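Local coordinates for sterol regulatory element-binding protein cleavage-activating protein (Schizosaccharomyces pombe, PDB 4YHC) that escorts the transcription factor precursor sre1 for processing when sterol or oxygen is low, and is represented here by its cytoplasmic WD40 domain, at residues A[117-122]-A[143-148]; A[171-176]-A[193-198]; A[365-370]-A[458-463]; A[405-410]-A[426-431]. The protein carries 9 engineered substitutions. All blocks are in the same frame, centred on the assembly; numbering follows the deposited sequence.

Interaction 1 (A[117-122]-A[143-148]); sequences PNSKLN and VESSGE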
loop_
_atom_site.group_PDB
_atom_site.type_symbol
_atom_site.label_atom_id
_atom_site.label_comp_id
_atom_site.label_asym_id
_atom_site.label_seq_id
_atom_site.Cartn_x
_atom_site.Cartn_y
_atom_site.Cartn_z
ATOM N N PRO A 117 25.058 5.417 -3.971
ATOM C CA PRO A 117 25.088 4.341 -2.950
ATOM C C PRO A 117 26.107 4.612 -1.865
ATOM O O PRO A 117 27.213 4.990 -2.221
ATOM C CB PRO A 117 25.474 3.091 -3.745
ATOM C CG PRO A 117 26.078 3.588 -5.000
ATOM C CD PRO A 117 25.365 4.865 -5.300
ATOM N N ASN A 118 25.801 4.418 -0.579
ATOM C CA ASN A 118 24.603 3.721 -0.067
ATOM C C ASN A 118 23.340 4.616 0.022
ATOM O O ASN A 118 22.892 4.977 1.118
ATOM C CB ASN A 118 24.868 3.129 1.342
ATOM C CG ASN A 118 26.180 2.364 1.445
ATOM O OD1 ASN A 118 27.253 2.956 1.413
ATOM N ND2 ASN A 118 26.096 1.049 1.622
ATOM N N SER A 119 22.772 4.954 -1.133
ATOM C CA SER A 119 21.536 5.691 -1.230
ATOM C C SER A 119 20.428 4.662 -1.291
ATOM O O SER A 119 20.537 3.651 -1.984
ATOM C CB SER A 119 21.526 6.559 -2.487
ATOM O OG SER A 119 20.615 7.628 -2.343
ATOM N N LYS A 120 19.400 4.910 -0.504
ATOM C CA LYS A 120 18.183 4.155 -0.525
ATOM C C LYS A 120 17.230 4.841 -1.533
ATOM O O LYS A 120 17.094 6.044 -1.526
ATOM C CB LYS A 120 17.583 4.124 0.887
ATOM C CG LYS A 120 17.988 2.904 1.706
ATOM C CD LYS A 120 19.477 2.829 2.061
ATOM C CE LYS A 120 19.879 1.404 2.442
ATOM N NZ LYS A 120 20.907 1.306 3.515
ATOM N N LEU A 121 16.586 4.053 -2.380
ATOM C CA LEU A 121 15.650 4.580 -3.373
ATOM C C LEU A 121 14.194 4.289 -3.077
ATOM O O LEU A 121 13.860 3.194 -2.638
ATOM C CB LEU A 121 15.925 3.950 -4.733
ATOM C CG LEU A 121 17.256 4.207 -5.387
ATOM C CD1 LEU A 121 17.070 3.877 -6.870
ATOM C CD2 LEU A 121 17.752 5.639 -5.214
ATOM N N ASN A 122 13.338 5.244 -3.393
ATOM C CA ASN A 122 11.927 4.962 -3.574
ATOM C C ASN A 122 11.562 5.375 -4.983
ATOM O O ASN A 122 11.991 6.452 -5.387
ATOM C CB ASN A 122 11.146 5.745 -2.560
ATOM C CG ASN A 122 9.745 5.231 -2.391
ATOM O OD1 ASN A 122 9.410 4.125 -2.839
ATOM N ND2 ASN A 122 8.901 6.037 -1.744
ATOM N N VAL A 143 13.345 8.804 -5.851
ATOM C CA VAL A 143 13.609 9.556 -4.654
ATOM C C VAL A 143 14.728 8.898 -3.879
ATOM O O VAL A 143 14.680 7.690 -3.575
ATOM C CB VAL A 143 12.356 9.690 -3.738
ATOM C CG1 VAL A 143 12.669 10.537 -2.511
ATOM C CG2 VAL A 143 11.186 10.315 -4.504
ATOM N N GLU A 144 15.720 9.711 -3.507
ATOM C CA GLU A 144 16.865 9.229 -2.743
ATOM C C GLU A 144 16.814 9.698 -1.320
ATOM O O GLU A 144 16.419 10.807 -1.024
ATOM C CB GLU A 144 18.161 9.703 -3.364
ATOM C CG GLU A 144 18.494 9.028 -4.677
ATOM C CD GLU A 144 19.779 9.579 -5.258
ATOM O OE1 GLU A 144 20.841 9.388 -4.588
ATOM O OE2 GLU A 144 19.714 10.209 -6.358
ATOM N N SER A 145 17.196 8.832 -0.414
ATOM C CA SER A 145 17.187 9.241 1.003
ATOM C C SER A 145 18.069 10.459 1.273
ATOM O O SER A 145 17.855 11.180 2.240
ATOM C CB SER A 145 17.633 8.084 1.848
ATOM O OG SER A 145 18.634 7.419 1.119
ATOM N N SER A 146 19.016 10.683 0.361
ATOM C CA SER A 146 19.907 11.837 0.358
ATOM C C SER A 146 19.152 13.166 0.243
ATOM O O SER A 146 19.661 14.187 0.651
ATOM C CB SER A 146 20.935 11.698 -0.794
ATOM O OG SER A 146 20.361 12.014 -2.075
ATOM N N GLY A 147 17.942 13.160 -0.298
ATOM C CA GLY A 147 17.216 14.398 -0.496
ATOM C C GLY A 147 17.118 14.792 -1.942
ATOM O O GLY A 147 16.499 15.777 -2.265
ATOM N N GLU A 148 17.689 13.973 -2.804
ATOM C CA GLU A 148 17.640 14.133 -4.260
ATOM C C GLU A 148 16.360 13.507 -4.842
ATOM O O GLU A 148 16.015 12.394 -4.491
ATOM C CB GLU A 148 18.865 13.408 -4.806
ATOM C CG GLU A 148 19.558 14.027 -5.973
ATOM C CD GLU A 148 21.074 14.000 -5.812
ATOM O OE1 GLU A 148 21.556 13.471 -4.773
ATOM O OE2 GLU A 148 21.779 14.524 -6.722
#
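S119 and E144 meet through a hydrogen bond from S119 OG to E144 OE1, 2.9 Å long, though the position of that carboxylate oxygen is less certain. L121 and E144 run next to each other from the same face of the sheet, with L121 CD2 3.5 Å from E144 CG. S145 works on the backbone of K120 twice. Its N donates to K120 O at 3.0 Å. Its OG, turned between its own backbone N and carbonyl carbon (chi1 37°), accepts K120 N at 3.1 Å. N122 and V143 form an antiparallel hydrogen-bonded pair, with N122 N to V143 O and V143 N to N122 O both 2.8 Å. N122 ND2 is hydrogen-bonded to S178 OG on strand 175-182, in predicted WD repeat 4. E144 OE2 has weak partners, a hydrogen bond to Q150 and a long ion pair with K116. A type I turn from E144 to G147 leads strand 136-144 into strand 148-156, within predicted WD repeat 3. An alanine in place of E144 would probably leave the S119 hydroxyl without this acceptor and open a gap beside L121 CD2. Beyond the last regular pair, at the hairpin's open end, S145 thus bonds both K120 N and K120 O.

Interaction 2 (A[171-176]-A[193-198]); sequences LSSPII and TESGEV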
loop_
_atom_site.group_PDB
_atom_site.type_symbol
_atom_site.label_atom_id
_atom_site.label_comp_id
_atom_site.label_asym_id
_atom_site.label_seq_id
_atom_site.Cartn_x
_atom_site.Cartn_y
_atom_site.Cartn_z
ATOM N N LEU A 171 16.497 18.471 -1.760
ATOM C CA LEU A 171 15.944 18.925 -0.516
ATOM C C LEU A 171 17.101 19.240 0.440
ATOM O O LEU A 171 18.157 18.645 0.360
ATOM C CB LEU A 171 15.040 17.836 0.083
ATOM C CG LEU A 171 13.552 17.926 -0.253
ATOM C CD1 LEU A 171 13.247 18.144 -1.727
ATOM C CD2 LEU A 171 12.850 16.678 0.254
ATOM N N SER A 172 16.824 20.105 1.395
ATOM C CA SER A 172 17.793 20.581 2.363
ATOM C C SER A 172 18.041 19.606 3.493
ATOM O O SER A 172 18.890 19.871 4.336
ATOM C CB SER A 172 17.257 21.863 2.996
ATOM O OG SER A 172 16.793 22.739 1.980
ATOM N N SER A 173 17.301 18.503 3.547
ATOM C CA SER A 173 17.537 17.497 4.567
ATOM C C SER A 173 17.368 16.045 4.034
ATOM O O SER A 173 16.792 15.824 2.976
ATOM C CB SER A 173 16.587 17.806 5.726
ATOM O OG SER A 173 16.653 16.829 6.752
ATOM N N PRO A 174 17.868 15.045 4.769
ATOM C CA PRO A 174 17.590 13.686 4.316
ATOM C C PRO A 174 16.103 13.290 4.454
ATOM O O PRO A 174 15.409 13.722 5.361
ATOM C CB PRO A 174 18.464 12.802 5.236
ATOM C CG PRO A 174 19.386 13.742 5.969
ATOM C CD PRO A 174 18.613 15.040 6.042
ATOM N N ILE A 175 15.660 12.453 3.525
ATOM C CA ILE A 175 14.271 12.076 3.401
ATOM C C ILE A 175 14.000 10.831 4.194
ATOM O O ILE A 175 14.536 9.806 3.917
ATOM C CB ILE A 175 13.913 11.923 1.913
ATOM C CG1 ILE A 175 13.899 13.313 1.322
ATOM C CG2 ILE A 175 12.546 11.246 1.693
ATOM C CD1 ILE A 175 13.678 13.384 -0.168
ATOM N N ILE A 176 13.133 10.923 5.176
ATOM C CA ILE A 176 12.669 9.747 5.945
ATOM C C ILE A 176 11.652 8.900 5.124
ATOM O O ILE A 176 11.636 7.688 5.205
ATOM C CB ILE A 176 11.968 10.225 7.247
ATOM C CG1 ILE A 176 12.916 11.057 8.126
ATOM C CG2 ILE A 176 11.467 9.060 8.079
ATOM C CD1 ILE A 176 12.202 11.694 9.307
ATOM N N THR A 193 11.058 15.038 5.719
ATOM C CA THR A 193 12.523 15.074 5.948
ATOM C C THR A 193 12.858 15.052 7.433
ATOM O O THR A 193 11.993 15.295 8.264
ATOM C CB THR A 193 13.163 16.335 5.364
ATOM O OG1 THR A 193 12.478 17.448 5.879
ATOM C CG2 THR A 193 13.007 16.396 3.872
ATOM N N GLU A 194 14.102 14.712 7.737
ATOM C CA GLU A 194 14.633 14.742 9.131
ATOM C C GLU A 194 14.432 16.056 9.885
ATOM O O GLU A 194 14.398 16.056 11.097
ATOM C CB GLU A 194 16.096 14.367 9.173
ATOM C CG GLU A 194 16.362 12.918 8.788
ATOM C CD GLU A 194 17.839 12.543 8.877
ATOM O OE1 GLU A 194 18.646 13.355 9.396
ATOM O OE2 GLU A 194 18.202 11.425 8.423
ATOM N N SER A 195 14.272 17.149 9.153
ATOM C CA SER A 195 13.893 18.441 9.702
ATOM C C SER A 195 12.526 18.495 10.294
ATOM O O SER A 195 12.186 19.498 10.907
ATOM C CB SER A 195 13.873 19.481 8.580
ATOM O OG SER A 195 14.769 19.107 7.558
ATOM N N GLY A 196 11.689 17.494 10.024
ATOM C CA GLY A 196 10.309 17.572 10.448
ATOM C C GLY A 196 9.383 18.265 9.474
ATOM O O GLY A 196 8.168 18.289 9.692
ATOM N N GLU A 197 9.918 18.785 8.375
ATOM C CA GLU A 197 9.069 19.416 7.348
ATOM C C GLU A 197 8.501 18.370 6.382
ATOM O O GLU A 197 9.134 17.362 6.069
ATOM C CB GLU A 197 9.882 20.447 6.558
ATOM C CG GLU A 197 10.580 21.506 7.423
ATOM C CD GLU A 197 11.682 22.290 6.691
ATOM O OE1 GLU A 197 12.850 21.814 6.550
ATOM O OE2 GLU A 197 11.381 23.414 6.273
ATOM N N VAL A 198 7.308 18.616 5.889
ATOM C CA VAL A 198 6.870 17.886 4.714
ATOM C C VAL A 198 6.839 18.854 3.528
ATOM O O VAL A 198 6.193 19.896 3.567
ATOM C CB VAL A 198 5.597 16.994 4.927
ATOM C CG1 VAL A 198 4.808 17.382 6.120
ATOM C CG2 VAL A 198 4.729 16.966 3.699
#
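I175 and T193 form an antiparallel non-hydrogen-bonded pair, CA to CA 4.3 Å, and T193 also opens a type I turn that ends at G196. The next link is E194 N to P174 O, 2.9 Å and nearly straight, with an angle of 164° at the hydrogen. T193 has the most surface covered here. Its OG1 sits between backbone N and carbonyl carbon (chi1 54°), which turns CG2 toward the hydrophobic side. There T193 CG2 meets L171 CD2 at 3.6 Å and, less closely, I175 CG1. S191 of strand 187-193 touches both L171 and I175 on this side.

E194 reaches back over the proline. Its chain is extended beyond CG and crosses P174 at about a right angle, so that the carboxylate lies against the ring: E194 CD is 3.5 Å from P174 CG, and E194 OE2 is 3.5 Å from P174 CB. The stem of E194 also passes I176 CG1. A glycine here has no ring for the carboxylate to lie on, and the E194 chain would probably swing more freely. S173 OG accepts a weak bond from S195 N, at 3.4 Å. Across these segments the turn of predicted WD repeat 4 meets the start of its first strand through one good backbone bond, methyl contacts and a carboxylate laid on the proline ring.

Interaction 3 (A[365-370]-A[458-463]); sequences FGMRRK and ALVGYG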
loop_
_atom_site.group_PDB
_atom_site.type_symbol
_atom_site.label_atom_id
_atom_site.label_comp_id
_atom_site.label_asym_id
_atom_site.label_seq_id
_atom_site.Cartn_x
_atom_site.Cartn_y
_atom_site.Cartn_z
ATOM N N PHE A 365 -6.456 -9.151 8.775
ATOM C CA PHE A 365 -6.121 -10.561 8.684
ATOM C C PHE A 365 -4.800 -10.783 9.318
ATOM O O PHE A 365 -3.919 -9.919 9.283
ATOM C CB PHE A 365 -6.059 -11.030 7.242
ATOM C CG PHE A 365 -7.375 -10.826 6.462
ATOM C CD1 PHE A 365 -8.394 -11.785 6.529
ATOM C CD2 PHE A 365 -7.574 -9.724 5.678
ATOM C CE1 PHE A 365 -9.597 -11.643 5.822
ATOM C CE2 PHE A 365 -8.788 -9.567 4.958
ATOM C CZ PHE A 365 -9.801 -10.511 5.044
ATOM N N GLY A 366 -4.612 -11.984 9.825
ATOM C CA GLY A 366 -3.364 -12.310 10.424
ATOM C C GLY A 366 -3.031 -13.764 10.439
ATOM O O GLY A 366 -3.919 -14.589 10.269
ATOM N N MET A 367 -1.737 -14.085 10.700
ATOM C CA MET A 367 -1.276 -15.448 10.832
ATOM C C MET A 367 -0.225 -15.544 11.959
ATOM O O MET A 367 0.668 -14.696 12.037
ATOM C CB MET A 367 -0.618 -15.920 9.539
ATOM C CG MET A 367 -1.567 -16.145 8.386
ATOM S SD MET A 367 -0.829 -17.076 7.011
ATOM C CE MET A 367 -0.634 -18.707 7.723
ATOM N N ARG A 368 -0.291 -16.593 12.760
ATOM C CA ARG A 368 0.786 -16.919 13.767
ATOM C C ARG A 368 1.064 -18.405 13.807
ATOM O O ARG A 368 0.121 -19.206 13.671
ATOM C CB ARG A 368 0.443 -16.516 15.191
ATOM C CG ARG A 368 -0.982 -16.719 15.599
ATOM C CD ARG A 368 -1.196 -16.163 16.996
ATOM N NE ARG A 368 -0.632 -17.023 17.989
ATOM C CZ ARG A 368 -1.329 -17.888 18.714
ATOM N NH1 ARG A 368 -2.658 -18.005 18.596
ATOM N NH2 ARG A 368 -0.680 -18.636 19.581
ATOM N N ARG A 369 2.334 -18.757 13.946
ATOM C CA ARG A 369 2.690 -20.155 14.116
ATOM C C ARG A 369 2.502 -20.465 15.606
ATOM O O ARG A 369 3.210 -19.920 16.377
ATOM C CB ARG A 369 4.119 -20.456 13.623
ATOM C CG ARG A 369 4.408 -21.976 13.593
ATOM C CD ARG A 369 5.856 -22.380 13.584
ATOM N NE ARG A 369 6.624 -21.452 12.827
ATOM C CZ ARG A 369 7.362 -20.501 13.351
ATOM N NH1 ARG A 369 7.478 -20.384 14.671
ATOM N NH2 ARG A 369 7.992 -19.662 12.545
ATOM N N LYS A 370 1.501 -21.272 15.982
ATOM C CA LYS A 370 1.297 -21.750 17.359
ATOM C C LYS A 370 2.332 -22.760 17.827
ATOM O O LYS A 370 2.753 -22.695 18.951
ATOM C CB LYS A 370 -0.044 -22.430 17.522
ATOM C CG LYS A 370 -1.207 -21.465 17.496
ATOM C CD LYS A 370 -2.487 -22.137 17.974
ATOM C CE LYS A 370 -3.251 -22.774 16.850
ATOM N NZ LYS A 370 -4.485 -23.319 17.422
ATOM N N ALA A 458 0.967 -16.603 1.001
ATOM C CA ALA A 458 -0.393 -16.998 1.261
ATOM C C ALA A 458 -1.260 -15.813 1.011
ATOM O O ALA A 458 -0.964 -14.737 1.515
ATOM C CB ALA A 458 -0.609 -17.391 2.724
ATOM N N LEU A 459 -2.366 -16.078 0.354
ATOM C CA LEU A 459 -3.475 -15.162 0.211
ATOM C C LEU A 459 -4.538 -15.562 1.208
ATOM O O LEU A 459 -4.923 -16.764 1.300
ATOM C CB LEU A 459 -4.006 -15.276 -1.209
ATOM C CG LEU A 459 -3.503 -14.369 -2.326
ATOM C CD1 LEU A 459 -2.178 -13.702 -2.130
ATOM C CD2 LEU A 459 -3.615 -15.028 -3.709
ATOM N N VAL A 460 -5.029 -14.564 1.926
ATOM C CA VAL A 460 -6.045 -14.726 2.973
ATOM C C VAL A 460 -7.074 -13.665 2.775
ATOM O O VAL A 460 -6.742 -12.460 2.695
ATOM C CB VAL A 460 -5.427 -14.530 4.381
ATOM C CG1 VAL A 460 -6.424 -14.781 5.509
ATOM C CG2 VAL A 460 -4.220 -15.482 4.571
ATOM N N GLY A 461 -8.328 -14.088 2.688
ATOM C CA GLY A 461 -9.429 -13.178 2.405
ATOM C C GLY A 461 -10.794 -13.592 2.890
ATOM O O GLY A 461 -10.987 -14.713 3.351
ATOM N N TYR A 462 -11.712 -12.672 2.789
ATOM C CA TYR A 462 -13.105 -12.871 3.182
ATOM C C TYR A 462 -14.081 -12.512 2.079
ATOM O O TYR A 462 -14.215 -11.349 1.640
ATOM C CB TYR A 462 -13.489 -12.109 4.441
ATOM C CG TYR A 462 -14.787 -12.507 4.962
ATOM C CD1 TYR A 462 -14.932 -13.763 5.586
ATOM C CD2 TYR A 462 -15.898 -11.664 4.888
ATOM C CE1 TYR A 462 -16.135 -14.193 6.037
ATOM C CE2 TYR A 462 -17.129 -12.100 5.366
ATOM C CZ TYR A 462 -17.220 -13.357 5.934
ATOM O OH TYR A 462 -18.398 -13.817 6.437
ATOM N N GLY A 463 -14.776 -13.519 1.622
ATOM C CA GLY A 463 -15.682 -13.329 0.522
ATOM C C GLY A 463 -15.054 -12.726 -0.731
ATOM O O GLY A 463 -15.683 -11.900 -1.417
#
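F365 packs against V460 where two neighbouring antiparallel sheets of the WD40 beta-propeller face each other. Strands 365-370 and 458-462 run at 135° to one another, 7.9 Å apart at closest approach. No hydrogen bond joins these segments. F365 gives up the most surface. With its CG anti to the carbonyl carbon (chi1 -59°), the ring is laid along the backbone from V460 to Y462. The carbonyl oxygen V460 O sits over the centre of one ring face, 4.0 Å above the plane. Further out, F365 CE1 reaches G461 C at 3.7 Å. G461 has no side chain, and a CB there would point away from 365-370.

V460 and F365 pass each other, each pointing toward the other's strand. The two methyls of V460 divide the work: CG1 meets the ring, and CG2 turns toward M367. The sulfur of M367 also lies beside the A458 methyl, with SD to A458 CB 4.3 Å. I22 of strand 20-24 touches M367, A458 and V460, while V449 and M414 touch F365. The contact is thus part of the hydrophobic layer between blades. Its closest side-chain approach is F365 CD1 to V460 CG1, at 3.7 Å.

Interaction 4 (A[405-410]-A[426-431]); sequences GETQVW and SLKMYN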
loop_
_atom_site.group_PDB
_atom_site.type_symbol
_atom_site.label_atom_id
_atom_site.label_comp_id
_atom_site.label_asym_id
_atom_site.label_seq_id
_atom_site.Cartn_x
_atom_site.Cartn_y
_atom_site.Cartn_z
ATOM N N GLY A 405 11.853 -33.427 8.801
ATOM C CA GLY A 405 10.831 -32.429 8.512
ATOM C C GLY A 405 9.976 -32.181 9.736
ATOM O O GLY A 405 10.090 -32.895 10.729
ATOM N N GLU A 406 9.116 -31.171 9.691
ATOM C CA GLU A 406 8.293 -30.876 10.851
ATOM C C GLU A 406 6.866 -30.472 10.527
ATOM O O GLU A 406 6.555 -29.939 9.450
ATOM C CB GLU A 406 8.957 -29.812 11.744
ATOM C CG GLU A 406 9.260 -28.498 11.067
ATOM C CD GLU A 406 9.858 -27.482 12.035
ATOM O OE1 GLU A 406 9.079 -26.794 12.742
ATOM O OE2 GLU A 406 11.112 -27.373 12.092
ATOM N N THR A 407 6.032 -30.710 11.525
ATOM C CA THR A 407 4.632 -30.447 11.493
ATOM C C THR A 407 4.411 -29.153 12.305
ATOM O O THR A 407 4.973 -29.001 13.381
ATOM C CB THR A 407 3.863 -31.648 12.102
ATOM O OG1 THR A 407 3.947 -32.755 11.191
ATOM C CG2 THR A 407 2.461 -31.313 12.349
ATOM N N GLN A 408 3.641 -28.219 11.744
ATOM C CA GLN A 408 3.393 -26.932 12.359
ATOM C C GLN A 408 1.918 -26.671 12.437
ATOM O O GLN A 408 1.162 -27.026 11.522
ATOM C CB GLN A 408 4.038 -25.814 11.522
ATOM C CG GLN A 408 5.547 -25.847 11.423
ATOM C CD GLN A 408 6.107 -24.980 10.289
ATOM O OE1 GLN A 408 5.372 -24.397 9.483
ATOM N NE2 GLN A 408 7.417 -24.954 10.187
ATOM N N VAL A 409 1.475 -26.045 13.506
ATOM C CA VAL A 409 0.123 -25.638 13.606
ATOM C C VAL A 409 0.156 -24.122 13.499
ATOM O O VAL A 409 0.912 -23.477 14.265
ATOM C CB VAL A 409 -0.518 -25.995 14.940
ATOM C CG1 VAL A 409 -1.941 -25.540 14.934
ATOM C CG2 VAL A 409 -0.505 -27.526 15.164
ATOM N N TRP A 410 -0.650 -23.579 12.587
ATOM C CA TRP A 410 -0.814 -22.090 12.426
ATOM C C TRP A 410 -2.210 -21.676 12.780
ATOM O O TRP A 410 -3.184 -22.502 12.709
ATOM C CB TRP A 410 -0.498 -21.703 11.000
ATOM C CG TRP A 410 0.899 -21.935 10.593
ATOM C CD1 TRP A 410 1.473 -23.118 10.278
ATOM C CD2 TRP A 410 1.920 -20.930 10.420
ATOM N NE1 TRP A 410 2.826 -22.924 9.970
ATOM C CE2 TRP A 410 3.089 -21.581 9.979
ATOM C CE3 TRP A 410 1.934 -19.536 10.547
ATOM C CZ2 TRP A 410 4.278 -20.910 9.750
ATOM C CZ3 TRP A 410 3.131 -18.835 10.259
ATOM C CH2 TRP A 410 4.288 -19.537 9.889
ATOM N N SER A 426 -7.597 -22.956 12.490
ATOM C CA SER A 426 -6.371 -23.676 12.805
ATOM C C SER A 426 -5.882 -24.397 11.526
ATOM O O SER A 426 -6.670 -25.054 10.823
ATOM C CB SER A 426 -6.708 -24.646 13.974
ATOM O OG SER A 426 -5.561 -25.301 14.442
ATOM N N LEU A 427 -4.609 -24.260 11.200
ATOM C CA LEU A 427 -4.077 -24.775 9.946
ATOM C C LEU A 427 -2.890 -25.607 10.318
ATOM O O LEU A 427 -1.854 -25.068 10.771
ATOM C CB LEU A 427 -3.642 -23.643 9.030
ATOM C CG LEU A 427 -3.186 -24.063 7.639
ATOM C CD1 LEU A 427 -2.909 -22.832 6.758
ATOM C CD2 LEU A 427 -1.940 -24.865 7.665
ATOM N N LYS A 428 -3.004 -26.926 10.151
ATOM C CA LYS A 428 -1.876 -27.810 10.454
ATOM C C LYS A 428 -1.151 -28.191 9.184
ATOM O O LYS A 428 -1.779 -28.693 8.260
ATOM C CB LYS A 428 -2.356 -29.077 11.160
ATOM C CG LYS A 428 -1.224 -30.025 11.433
ATOM C CD LYS A 428 -1.698 -31.423 11.856
ATOM C CE LYS A 428 -1.965 -31.573 13.353
ATOM N NZ LYS A 428 -1.632 -32.969 13.845
ATOM N N MET A 429 0.158 -27.992 9.152
ATOM C CA MET A 429 0.984 -28.271 7.977
ATOM C C MET A 429 1.912 -29.451 8.297
ATOM O O MET A 429 2.795 -29.355 9.199
ATOM C CB MET A 429 1.869 -27.064 7.604
ATOM C CG MET A 429 1.104 -25.778 7.215
ATOM S SD MET A 429 2.276 -24.494 6.659
ATOM C CE MET A 429 1.214 -23.112 6.321
ATOM N N TYR A 430 1.690 -30.546 7.579
ATOM C CA TYR A 430 2.439 -31.784 7.804
ATOM C C TYR A 430 3.656 -31.773 6.927
ATOM O O TYR A 430 3.547 -31.608 5.743
ATOM C CB TYR A 430 1.579 -33.004 7.472
ATOM C CG TYR A 430 2.309 -34.242 7.846
ATOM C CD1 TYR A 430 2.372 -34.641 9.169
ATOM C CD2 TYR A 430 3.014 -34.963 6.908
ATOM C CE1 TYR A 430 3.064 -35.774 9.537
ATOM C CE2 TYR A 430 3.716 -36.108 7.258
ATOM C CZ TYR A 430 3.731 -36.507 8.577
ATOM O OH TYR A 430 4.427 -37.623 8.951
ATOM N N ASN A 431 4.820 -31.897 7.525
ATOM C CA ASN A 431 6.074 -31.740 6.793
ATOM C C ASN A 431 6.253 -30.355 6.105
ATOM O O ASN A 431 6.621 -30.234 4.895
ATOM C CB ASN A 431 6.265 -32.842 5.788
ATOM C CG ASN A 431 7.720 -33.092 5.538
ATOM O OD1 ASN A 431 8.558 -32.777 6.398
ATOM N ND2 ASN A 431 8.050 -33.626 4.370
#
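M429 runs across to W410 along one face of a beta hairpin in the propeller, between strands 406-416 and 421-432. M429 CB starts 4.0 Å from Q408 O. CG follows, anti to the carbonyl carbon (chi1 -62°), and passes W410 CD1. The chain stays extended, which carries SD to 3.7 Å from W410 NE1, oblique to the five-membered ring. The CE methyl then lies over the ring face, 4.1 Å from the centroid of that ring. This is a Met-aromatic contact ending in a CH-pi contact.

The indole N-H is also used: W410 NE1 donates at 3.0 Å to Q408 OE1, which lies in the ring plane. Q408 OE1 also bonds S432 OG, and Q408 NE2 bonds I434 O, so the amide has its own supports. The backbones of the two strands pair as well: M429 N to Q408 O is 2.7 Å, and L427 N to W410 O is 2.7 Å. On the other face T407 CG2 packs on the K428 stem. The chemistry implies a buried indole held by direction at its N-H and by dispersion over its face, with S432 and I434 as the second shell that positions the Q408 amide.

Overall arrangement
Interactions 1 and 2 come first along the chain and lie together, centres 12 Å apart, in predicted WD repeats 3 and 4. They touch through probable backbone hydrogen bonds from L171 N to G147 O and from I175 N to S145 O, so the turn of repeat 3 bonds the segment leading into the first strand of repeat 4. Interaction 4 lies within the sheet holding 363-374 and 406-416; interaction 3, 15 Å away between centres, joins that sheet to the one holding 456-462. Interaction 4 is nested inside the loop closed by interaction 3. Interactions 1 and 3 lie on opposite sides of the chain's centre, 34 Å between centres. The set samples within-blade pairing and between-blade packing.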